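Local coordinates for protein LacI family transcription regulator (Bifidobacterium animalis subsp. lactis, PDB 4O5A) that probably regulates transcription as a LacI-type repressor, binding operator DNA through a helix-turn-helix domain and an effector through a periplasmic-binding-protein-like domain, at residues 94-104 / 309-320; 154-162 / 167-175. One frame throughout, in Å; residues are numbered along the deposited sequence.

After strand 70-76 the chain forms helix 88-99, whose end and following turn make the first half of contact 1. It then runs through strand 105-111 and strand 132-135 to contact 2, where strand 156-160 and strand 170-172 pair across a short connection, the two segments being separated by four residues. Contact 1 closes much later, when helix 304-320 returns from the other sheet region to pack on 94-104, so contact 2 is nested inside its long loop. The two meet directly: Leu310, Ala311, Met315 and Leu318 of that helix pack on Cys156, Leu157 and Leu171. Together they tie two helices to the parallel sheet of one lobe.

Contact 1: 94-104 / 309-320; sequences GLGSALEERDY and RLAAQLMLKLID. With SO4 (sulfate ion), chain E.
Leu316 CD2 sits over the centre of one face of the Tyr104 ring, a CH-pi contact 3.8 Å from the centroid, while Ile319 reaches the hydroxyl end, CG2 lying 3.7 Å from Tyr104 OH. The same methyl of Leu316 lies over one face of the Arg102 guanidinium, offset toward its rim. At the edge of that group Asp320 is gripped end-on: Arg102 NH1 bonds OD2 and NH2 bonds OD1 at 3.1 Å with an angle of 167°, each oxygen using its syn lone pair. Asp320 OD1 also has a salt bridge to Arg67. The bends at chi2 and chi3 fold the Arg102 chain back across Leu316, CG touching CD1.

Arg309 is held around its edge. NH1 and NH2 both converge on Glu101 OE2, the latter at 2.7 Å, NH1 also bonds Ser97 OG, and NE and NH2 hold a sulfate, whose third bond comes from Gln313 NE2. With CG anti to the backbone N (chi1 -175°) and the chain extended, the guanidinium passes Ser97 to reach Glu101. A leucine in its place, lacking the guanidinium, would probably leave the Glu101 carboxylate without its charged mate and the sulfate less firmly held.

Between these polar ends, Ala98 CB meets Ala312 CB at 3.7 Å, and Leu95 CD2 touches Met315 CE. The two alanines face each other where the axes of helices 94-99 and 309-320 come within 7.1 Å, crossing at -44°. Beneath the pair run strands 70-76, 132-135 and 156-160, met through Ile71, Leu134 and Leu157, while Glu100 and Asp103 form salt bridges with Arg109 of the second subunit.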
loop_
_atom_site.group_PDB
_atom_site.type_symbol
_atom_site.label_atom_id
_atom_site.label_comp_id
_atom_site.label_asym_id
_atom_site.label_seq_id
_atom_site.Cartn_x
_atom_site.Cartn_y
_atom_site.Cartn_z
ATOM N N GLY A 94 -13.074 -0.731 0.445
ATOM C CA GLY A 94 -14.260 -1.551 0.621
ATOM C C GLY A 94 -15.214 -0.948 1.638
ATOM O O GLY A 94 -16.434 -0.888 1.405
ATOM N N LEU A 95 -14.685 -0.516 2.780
ATOM C CA LEU A 95 -15.521 0.136 3.787
ATOM C C LEU A 95 -16.259 1.316 3.166
ATOM O O LEU A 95 -17.480 1.426 3.282
ATOM C CB LEU A 95 -14.671 0.658 4.960
ATOM C CG LEU A 95 -14.173 -0.329 6.017
ATOM C CD1 LEU A 95 -12.988 0.278 6.766
ATOM C CD2 LEU A 95 -15.280 -0.683 7.009
ATOM N N GLY A 96 -15.515 2.185 2.492
ATOM C CA GLY A 96 -16.098 3.353 1.860
ATOM C C GLY A 96 -17.176 3.038 0.840
ATOM O O GLY A 96 -18.137 3.795 0.716
ATOM N N SER A 97 -17.046 1.918 0.126
ATOM C CA SER A 97 -18.024 1.580 -0.905
ATOM C C SER A 97 -19.382 1.345 -0.272
ATOM O O SER A 97 -20.411 1.574 -0.901
ATOM C CB SER A 97 -17.585 0.374 -1.751
ATOM O OG SER A 97 -17.806 -0.871 -1.108
ATOM N N ALA A 98 -19.388 0.907 0.985
ATOM C CA ALA A 98 -20.652 0.682 1.679
ATOM C C ALA A 98 -21.100 1.891 2.500
ATOM O O ALA A 98 -22.296 2.207 2.537
ATOM C CB ALA A 98 -20.594 -0.575 2.546
ATOM N N LEU A 99 -20.157 2.564 3.152
ATOM C CA LEU A 99 -20.496 3.742 3.954
ATOM C C LEU A 99 -21.072 4.857 3.085
ATOM O O LEU A 99 -21.965 5.580 3.525
ATOM C CB LEU A 99 -19.286 4.248 4.747
ATOM C CG LEU A 99 -18.713 3.242 5.745
ATOM C CD1 LEU A 99 -17.432 3.801 6.345
ATOM C CD2 LEU A 99 -19.748 2.906 6.837
ATOM N N GLU A 100 -20.590 4.974 1.844
ATOM C CA GLU A 100 -21.083 6.027 0.946
ATOM C C GLU A 100 -22.550 5.855 0.599
ATOM O O GLU A 100 -23.250 6.842 0.357
ATOM C CB GLU A 100 -20.270 6.086 -0.346
ATOM C CG GLU A 100 -18.895 6.709 -0.177
ATOM C CD GLU A 100 -18.959 8.182 0.174
ATOM O OE1 GLU A 100 -19.854 8.885 -0.350
ATOM O OE2 GLU A 100 -18.106 8.642 0.974
ATOM N N GLU A 101 -23.006 4.606 0.566
ATOM C CA GLU A 101 -24.417 4.315 0.292
ATOM C C GLU A 101 -25.346 4.943 1.326
ATOM O O GLU A 101 -26.520 5.180 1.034
ATOM C CB GLU A 101 -24.656 2.793 0.233
ATOM C CG GLU A 101 -23.947 2.101 -0.914
ATOM C CD GLU A 101 -24.225 0.607 -0.974
ATOM O OE1 GLU A 101 -25.406 0.205 -0.919
ATOM O OE2 GLU A 101 -23.258 -0.171 -1.089
ATOM N N ARG A 102 -24.831 5.199 2.530
ATOM C CA ARG A 102 -25.637 5.761 3.616
ATOM C C ARG A 102 -25.086 7.110 4.067
ATOM O O ARG A 102 -25.439 7.592 5.146
ATOM C CB ARG A 102 -25.612 4.835 4.840
ATOM C CG ARG A 102 -25.953 3.377 4.584
ATOM C CD ARG A 102 -27.438 3.131 4.726
ATOM N NE ARG A 102 -27.965 3.589 6.014
ATOM C CZ ARG A 102 -28.216 2.806 7.064
ATOM N NH1 ARG A 102 -27.998 1.501 6.999
ATOM N NH2 ARG A 102 -28.707 3.330 8.182
ATOM N N ASP A 103 -24.201 7.691 3.260
ATOM C CA ASP A 103 -23.598 8.994 3.573
ATOM C C ASP A 103 -22.860 8.997 4.921
ATOM O O ASP A 103 -22.908 9.954 5.696
ATOM C CB ASP A 103 -24.633 10.104 3.467
ATOM C CG ASP A 103 -25.131 10.276 2.044
ATOM O OD1 ASP A 103 -24.305 10.616 1.165
ATOM O OD2 ASP A 103 -26.330 10.040 1.798
ATOM N N TYR A 104 -22.174 7.897 5.186
ATOM C CA TYR A 104 -21.365 7.763 6.378
ATOM C C TYR A 104 -19.923 8.073 6.011
ATOM O O TYR A 104 -19.542 7.957 4.843
ATOM C CB TYR A 104 -21.471 6.329 6.913
ATOM C CG TYR A 104 -22.406 6.210 8.091
ATOM C CD1 TYR A 104 -23.763 6.417 7.946
ATOM C CD2 TYR A 104 -21.922 5.902 9.355
ATOM C CE1 TYR A 104 -24.624 6.319 9.026
ATOM C CE2 TYR A 104 -22.776 5.798 10.443
ATOM C CZ TYR A 104 -24.119 6.009 10.269
ATOM O OH TYR A 104 -24.984 5.918 11.333
ATOM N N ARG A 309 -16.258 -4.094 2.644
ATOM C CA ARG A 309 -17.644 -3.771 2.359
ATOM C C ARG A 309 -18.565 -4.471 3.356
ATOM O O ARG A 309 -19.484 -3.865 3.899
ATOM C CB ARG A 309 -17.969 -4.172 0.922
ATOM C CG ARG A 309 -19.336 -3.778 0.470
ATOM C CD ARG A 309 -19.476 -3.982 -1.034
ATOM N NE ARG A 309 -20.870 -3.864 -1.411
ATOM C CZ ARG A 309 -21.517 -2.712 -1.526
ATOM N NH1 ARG A 309 -20.892 -1.566 -1.298
ATOM N NH2 ARG A 309 -22.795 -2.714 -1.863
ATOM N N LEU A 310 -18.303 -5.750 3.614
ATOM C CA LEU A 310 -19.107 -6.495 4.563
ATOM C C LEU A 310 -18.986 -5.911 5.970
ATOM O O LEU A 310 -19.970 -5.844 6.702
ATOM C CB LEU A 310 -18.687 -7.963 4.563
ATOM C CG LEU A 310 -19.674 -8.921 5.211
ATOM C CD1 LEU A 310 -21.094 -8.660 4.700
ATOM C CD2 LEU A 310 -19.250 -10.342 4.909
ATOM N N ALA A 311 -17.781 -5.476 6.335
ATOM C CA ALA A 311 -17.543 -4.918 7.669
ATOM C C ALA A 311 -18.384 -3.663 7.896
ATOM O O ALA A 311 -18.980 -3.484 8.957
ATOM C CB ALA A 311 -16.071 -4.603 7.867
ATOM N N ALA A 312 -18.420 -2.797 6.892
ATOM C CA ALA A 312 -19.216 -1.579 6.982
ATOM C C ALA A 312 -20.703 -1.911 7.072
ATOM O O ALA A 312 -21.441 -1.342 7.889
ATOM C CB ALA A 312 -18.925 -0.683 5.793
ATOM N N GLN A 313 -21.154 -2.854 6.254
ATOM C CA GLN A 313 -22.560 -3.241 6.289
ATOM C C GLN A 313 -22.940 -3.788 7.654
ATOM O O GLN A 313 -24.022 -3.508 8.161
ATOM C CB GLN A 313 -22.873 -4.263 5.188
ATOM C CG GLN A 313 -22.712 -3.691 3.790
ATOM C CD GLN A 313 -22.838 -4.732 2.701
ATOM O OE1 GLN A 313 -22.375 -5.863 2.854
ATOM N NE2 GLN A 313 -23.465 -4.356 1.590
ATOM N N LEU A 314 -22.044 -4.567 8.251
ATOM C CA LEU A 314 -22.339 -5.181 9.543
ATOM C C LEU A 314 -22.401 -4.132 10.650
ATOM O O LEU A 314 -23.253 -4.200 11.538
ATOM C CB LEU A 314 -21.290 -6.245 9.885
ATOM C CG LEU A 314 -21.352 -7.497 9.014
ATOM C CD1 LEU A 314 -20.211 -8.446 9.370
ATOM C CD2 LEU A 314 -22.702 -8.198 9.155
HETATM N N MSE A 315 -21.505 -3.156 10.600
HETATM C CA MSE A 315 -21.516 -2.120 11.620
HETATM C C MSE A 315 -22.759 -1.269 11.477
HETATM O O MSE A 315 -23.337 -0.863 12.469
HETATM C CB MSE A 315 -20.251 -1.258 11.575
HETATM C CG MSE A 315 -19.031 -1.992 12.110
HETATM SE SE MSE A 315 -17.441 -0.886 12.127
HETATM C CE MSE A 315 -17.128 -0.735 10.227
ATOM N N LEU A 316 -23.180 -1.010 10.242
ATOM C CA LEU A 316 -24.420 -0.261 10.020
ATOM C C LEU A 316 -25.644 -0.998 10.564
ATOM O O LEU A 316 -26.572 -0.380 11.087
ATOM C CB LEU A 316 -24.594 0.046 8.533
ATOM C CG LEU A 316 -23.663 1.169 8.080
ATOM C CD1 LEU A 316 -23.577 1.247 6.553
ATOM C CD2 LEU A 316 -24.138 2.487 8.664
ATOM N N LYS A 317 -25.651 -2.323 10.436
ATOM C CA LYS A 317 -26.714 -3.122 11.038
ATOM C C LYS A 317 -26.735 -2.959 12.552
ATOM O O LYS A 317 -27.785 -2.769 13.136
ATOM C CB LYS A 317 -26.558 -4.606 10.691
ATOM C CG LYS A 317 -26.929 -4.981 9.266
ATOM C CD LYS A 317 -26.976 -6.498 9.143
ATOM C CE LYS A 317 -26.816 -6.972 7.702
ATOM N NZ LYS A 317 -28.042 -6.748 6.865
ATOM N N LEU A 318 -25.569 -3.046 13.183
ATOM C CA LEU A 318 -25.473 -2.854 14.632
ATOM C C LEU A 318 -26.007 -1.477 15.025
ATOM O O LEU A 318 -26.780 -1.339 15.975
ATOM C CB LEU A 318 -24.016 -3.004 15.097
ATOM C CG LEU A 318 -23.379 -4.396 15.025
ATOM C CD1 LEU A 318 -21.884 -4.312 15.339
ATOM C CD2 LEU A 318 -24.065 -5.361 15.977
ATOM N N ILE A 319 -25.603 -0.459 14.276
ATOM C CA ILE A 319 -26.066 0.904 14.525
ATOM C C ILE A 319 -27.582 1.008 14.375
ATOM O O ILE A 319 -28.255 1.693 15.160
ATOM C CB ILE A 319 -25.371 1.904 13.569
ATOM C CG1 ILE A 319 -23.875 1.948 13.848
ATOM C CG2 ILE A 319 -25.979 3.301 13.705
ATOM C CD1 ILE A 319 -23.078 2.563 12.725
ATOM N N ASP A 320 -28.126 0.319 13.374
ATOM C CA ASP A 320 -29.574 0.330 13.148
ATOM C C ASP A 320 -30.334 -0.454 14.218
ATOM O O ASP A 320 -31.553 -0.380 14.286
ATOM C CB ASP A 320 -29.931 -0.199 11.744
ATOM C CG ASP A 320 -29.398 0.691 10.617
ATOM O OD1 ASP A 320 -29.114 1.881 10.869
ATOM O OD2 ASP A 320 -29.266 0.197 9.473
HETATM S S SO4 E . -23.551 -6.517 -1.674
HETATM O O1 SO4 E . -23.789 -7.807 -2.309
HETATM O O2 SO4 E . -24.472 -6.345 -0.554
HETATM O O3 SO4 E . -22.164 -6.446 -1.223
HETATM O O4 SO4 E . -23.791 -5.461 -2.648
#

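Contact 2: 154-162 / 167-175; sequences MPCLALADS and GLPTLMSDD. With GOL (glycerol), chain B.
Cys156 opens the contact, its SG 4.1 Å from Leu168 CD2 and its carbonyl oxygen against the Pro169 ring. At Leu157, CG lies anti to the backbone N (chi1 176°), which brings CD1 against Pro169 O and CB. Ala158 makes the two firm bonds of the parallel pairing: its N donates to Pro169 O at 2.9 Å and 172°, and its O accepts from Leu171 N at the same length, both nearly in line with the acceptor carbonyl. Leu159 then lies side by side with Leu171, both pointing the same way, CD1 being 3.9 Å from Leu171 CB.

At Ala160 the pairing slackens. Its N makes only a weak bond to Leu171 O, and Ser173 N donates a hydrogen bond to its O from above the carbonyl plane, at 3.3 Å. Thr170 CG2 also rests against this oxygen, at 3.4 Å. Beyond the strand, Asp161 OD2 accepts a hydrogen bond from a water that also bonds Ser173 OG and accepts from the backbone N of Asp175; a second water joins OD2 to Asp174 OD1. Asp161 OD1 is hydrogen-bonded to Ser163 OG. Ser162 N points straight at O1 of a glycerol, probably from the crystallisation liquor, and Ser162 CB packs on the selenium of Met172, 3.9 Å away.

The pair forms adjacent strands of the lobe's parallel sheet. Strand 156-160 bonds on its other side to strand 132-135, and Thr170 to Val327 of strand 327-328. Helix 143-149 packs on Cys156 and Leu168, while helix 304-320 packs on Leu157 and Leu171.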
loop_
_atom_site.group_PDB
_atom_site.type_symbol
_atom_site.label_atom_id
_atom_site.label_comp_id
_atom_site.label_asym_id
_atom_site.label_seq_id
_atom_site.Cartn_x
_atom_site.Cartn_y
_atom_site.Cartn_z
HETATM N N MSE A 154 -21.790 1.150 22.830
HETATM C CA MSE A 154 -21.044 1.530 21.631
HETATM C C MSE A 154 -20.858 0.324 20.719
HETATM O O MSE A 154 -20.118 -0.604 21.060
HETATM C CB MSE A 154 -19.677 2.132 21.992
HETATM C CG MSE A 154 -18.725 2.291 20.808
HETATM SE SE MSE A 154 -19.275 3.624 19.476
HETATM C CE MSE A 154 -18.710 5.218 20.462
ATOM N N PRO A 155 -21.543 0.326 19.562
ATOM C CA PRO A 155 -21.387 -0.766 18.597
ATOM C C PRO A 155 -19.941 -0.943 18.173
ATOM O O PRO A 155 -19.228 0.038 17.951
ATOM C CB PRO A 155 -22.221 -0.295 17.403
ATOM C CG PRO A 155 -23.314 0.540 18.040
ATOM C CD PRO A 155 -22.610 1.265 19.169
ATOM N N CYS A 156 -19.499 -2.191 18.068
ATOM C CA CYS A 156 -18.192 -2.457 17.488
ATOM C C CYS A 156 -18.193 -3.756 16.705
ATOM O O CYS A 156 -19.077 -4.607 16.877
ATOM C CB CYS A 156 -17.104 -2.496 18.563
ATOM S SG CYS A 156 -17.282 -3.876 19.700
ATOM N N LEU A 157 -17.187 -3.893 15.853
ATOM C CA LEU A 157 -16.988 -5.090 15.057
ATOM C C LEU A 157 -15.501 -5.372 14.987
ATOM O O LEU A 157 -14.697 -4.469 14.722
ATOM C CB LEU A 157 -17.525 -4.884 13.645
ATOM C CG LEU A 157 -17.294 -6.034 12.669
ATOM C CD1 LEU A 157 -18.287 -7.150 12.929
ATOM C CD2 LEU A 157 -17.396 -5.537 11.238
ATOM N N ALA A 158 -15.136 -6.625 15.232
ATOM C CA ALA A 158 -13.740 -7.029 15.137
ATOM C C ALA A 158 -13.491 -7.840 13.868
ATOM O O ALA A 158 -14.333 -8.637 13.452
ATOM C CB ALA A 158 -13.337 -7.818 16.367
ATOM N N LEU A 159 -12.333 -7.628 13.249
ATOM C CA LEU A 159 -11.916 -8.477 12.137
ATOM C C LEU A 159 -10.809 -9.393 12.633
ATOM O O LEU A 159 -9.644 -8.990 12.723
ATOM C CB LEU A 159 -11.435 -7.643 10.945
ATOM C CG LEU A 159 -12.494 -7.229 9.915
ATOM C CD1 LEU A 159 -13.682 -6.519 10.562
ATOM C CD2 LEU A 159 -11.874 -6.359 8.829
ATOM N N ALA A 160 -11.176 -10.625 12.971
ATOM C CA ALA A 160 -10.228 -11.560 13.573
ATOM C C ALA A 160 -10.751 -12.988 13.507
ATOM O O ALA A 160 -11.862 -13.222 13.035
ATOM C CB ALA A 160 -9.971 -11.174 15.010
ATOM N N ASP A 161 -9.948 -13.932 13.983
ATOM C CA ASP A 161 -10.440 -15.279 14.231
ATOM C C ASP A 161 -11.375 -15.166 15.431
ATOM O O ASP A 161 -11.104 -14.397 16.357
ATOM C CB ASP A 161 -9.285 -16.231 14.548
ATOM C CG ASP A 161 -9.694 -17.698 14.480
ATOM O OD1 ASP A 161 -10.082 -18.270 15.525
ATOM O OD2 ASP A 161 -9.612 -18.287 13.378
ATOM N N SER A 162 -12.474 -15.916 15.413
ATOM C CA SER A 162 -13.481 -15.849 16.475
ATOM C C SER A 162 -12.919 -16.178 17.864
ATOM O O SER A 162 -13.455 -15.737 18.881
ATOM C CB SER A 162 -14.639 -16.794 16.154
ATOM O OG SER A 162 -14.167 -18.121 16.020
ATOM N N GLY A 167 -16.961 -13.149 22.067
ATOM C CA GLY A 167 -18.374 -12.826 22.018
ATOM C C GLY A 167 -18.733 -11.549 21.283
ATOM O O GLY A 167 -19.907 -11.343 20.972
ATOM N N LEU A 168 -17.745 -10.690 21.012
ATOM C CA LEU A 168 -17.984 -9.464 20.258
ATOM C C LEU A 168 -18.332 -9.795 18.811
ATOM O O LEU A 168 -17.876 -10.809 18.280
ATOM C CB LEU A 168 -16.745 -8.559 20.280
ATOM C CG LEU A 168 -16.377 -7.919 21.619
ATOM C CD1 LEU A 168 -15.156 -7.033 21.493
ATOM C CD2 LEU A 168 -17.554 -7.121 22.145
ATOM N N PRO A 169 -19.154 -8.948 18.168
ATOM C CA PRO A 169 -19.472 -9.172 16.754
ATOM C C PRO A 169 -18.197 -9.281 15.933
ATOM O O PRO A 169 -17.347 -8.389 16.002
ATOM C CB PRO A 169 -20.226 -7.898 16.367
ATOM C CG PRO A 169 -20.920 -7.492 17.641
ATOM C CD PRO A 169 -19.924 -7.827 18.740
ATOM N N THR A 170 -18.057 -10.364 15.176
ATOM C CA THR A 170 -16.804 -10.613 14.476
ATOM C C THR A 170 -17.033 -10.935 13.010
ATOM O O THR A 170 -17.923 -11.726 12.669
ATOM C CB THR A 170 -16.066 -11.796 15.133
ATOM O OG1 THR A 170 -15.979 -11.581 16.549
ATOM C CG2 THR A 170 -14.664 -11.972 14.550
ATOM N N LEU A 171 -16.225 -10.329 12.145
ATOM C CA LEU A 171 -16.116 -10.784 10.764
ATOM C C LEU A 171 -14.923 -11.743 10.752
ATOM O O LEU A 171 -13.773 -11.315 10.906
ATOM C CB LEU A 171 -15.901 -9.591 9.825
ATOM C CG LEU A 171 -15.776 -9.870 8.328
ATOM C CD1 LEU A 171 -16.969 -10.662 7.808
ATOM C CD2 LEU A 171 -15.596 -8.556 7.566
HETATM N N MSE A 172 -15.204 -13.037 10.603
HETATM C CA MSE A 172 -14.242 -14.090 10.924
HETATM C C MSE A 172 -13.339 -14.483 9.764
HETATM O O MSE A 172 -13.816 -14.854 8.693
HETATM C CB MSE A 172 -14.980 -15.345 11.388
HETATM C CG MSE A 172 -15.958 -15.114 12.520
HETATM SE SE MSE A 172 -16.946 -16.722 12.986
HETATM C CE MSE A 172 -17.909 -16.999 11.312
ATOM N N SER A 173 -12.032 -14.435 9.996
ATOM C CA SER A 173 -11.067 -14.972 9.045
ATOM C C SER A 173 -10.932 -16.468 9.276
ATOM O O SER A 173 -11.348 -16.983 10.318
ATOM C CB SER A 173 -9.707 -14.305 9.239
ATOM O OG SER A 173 -9.186 -14.615 10.518
ATOM N N ASP A 174 -10.363 -17.192 8.317
ATOM C CA ASP A 174 -10.144 -18.609 8.532
ATOM C C ASP A 174 -8.737 -18.993 8.118
ATOM O O ASP A 174 -8.537 -19.639 7.092
ATOM C CB ASP A 174 -11.179 -19.460 7.785
ATOM C CG ASP A 174 -11.307 -20.871 8.351
ATOM O OD1 ASP A 174 -10.372 -21.371 9.028
ATOM O OD2 ASP A 174 -12.357 -21.505 8.104
ATOM N N ASP A 175 -7.766 -18.608 8.931
ATOM C CA ASP A 175 -6.377 -18.936 8.615
ATOM C C ASP A 175 -6.105 -20.444 8.575
ATOM O O ASP A 175 -5.260 -20.889 7.811
ATOM C CB ASP A 175 -5.410 -18.252 9.583
ATOM C CG ASP A 175 -5.267 -16.758 9.311
ATOM O OD1 ASP A 175 -5.700 -16.303 8.231
ATOM O OD2 ASP A 175 -4.723 -16.042 10.177
HETATM C C1 GOL B . -12.637 -19.139 12.082
HETATM O O1 GOL B . -12.841 -18.000 12.893
HETATM C C2 GOL B . -13.748 -20.166 12.280
HETATM O O2 GOL B . -13.249 -21.433 11.907
HETATM C C3 GOL B . -14.936 -19.823 11.383
HETATM O O3 GOL B . -14.587 -20.013 10.026
HETATM O O HOH W 1 -8.759 -20.545 11.551
HETATM O O HOH W 2 -8.281 -17.142 11.407
HETATM O O HOH W 3 -15.937 -14.848 19.967
#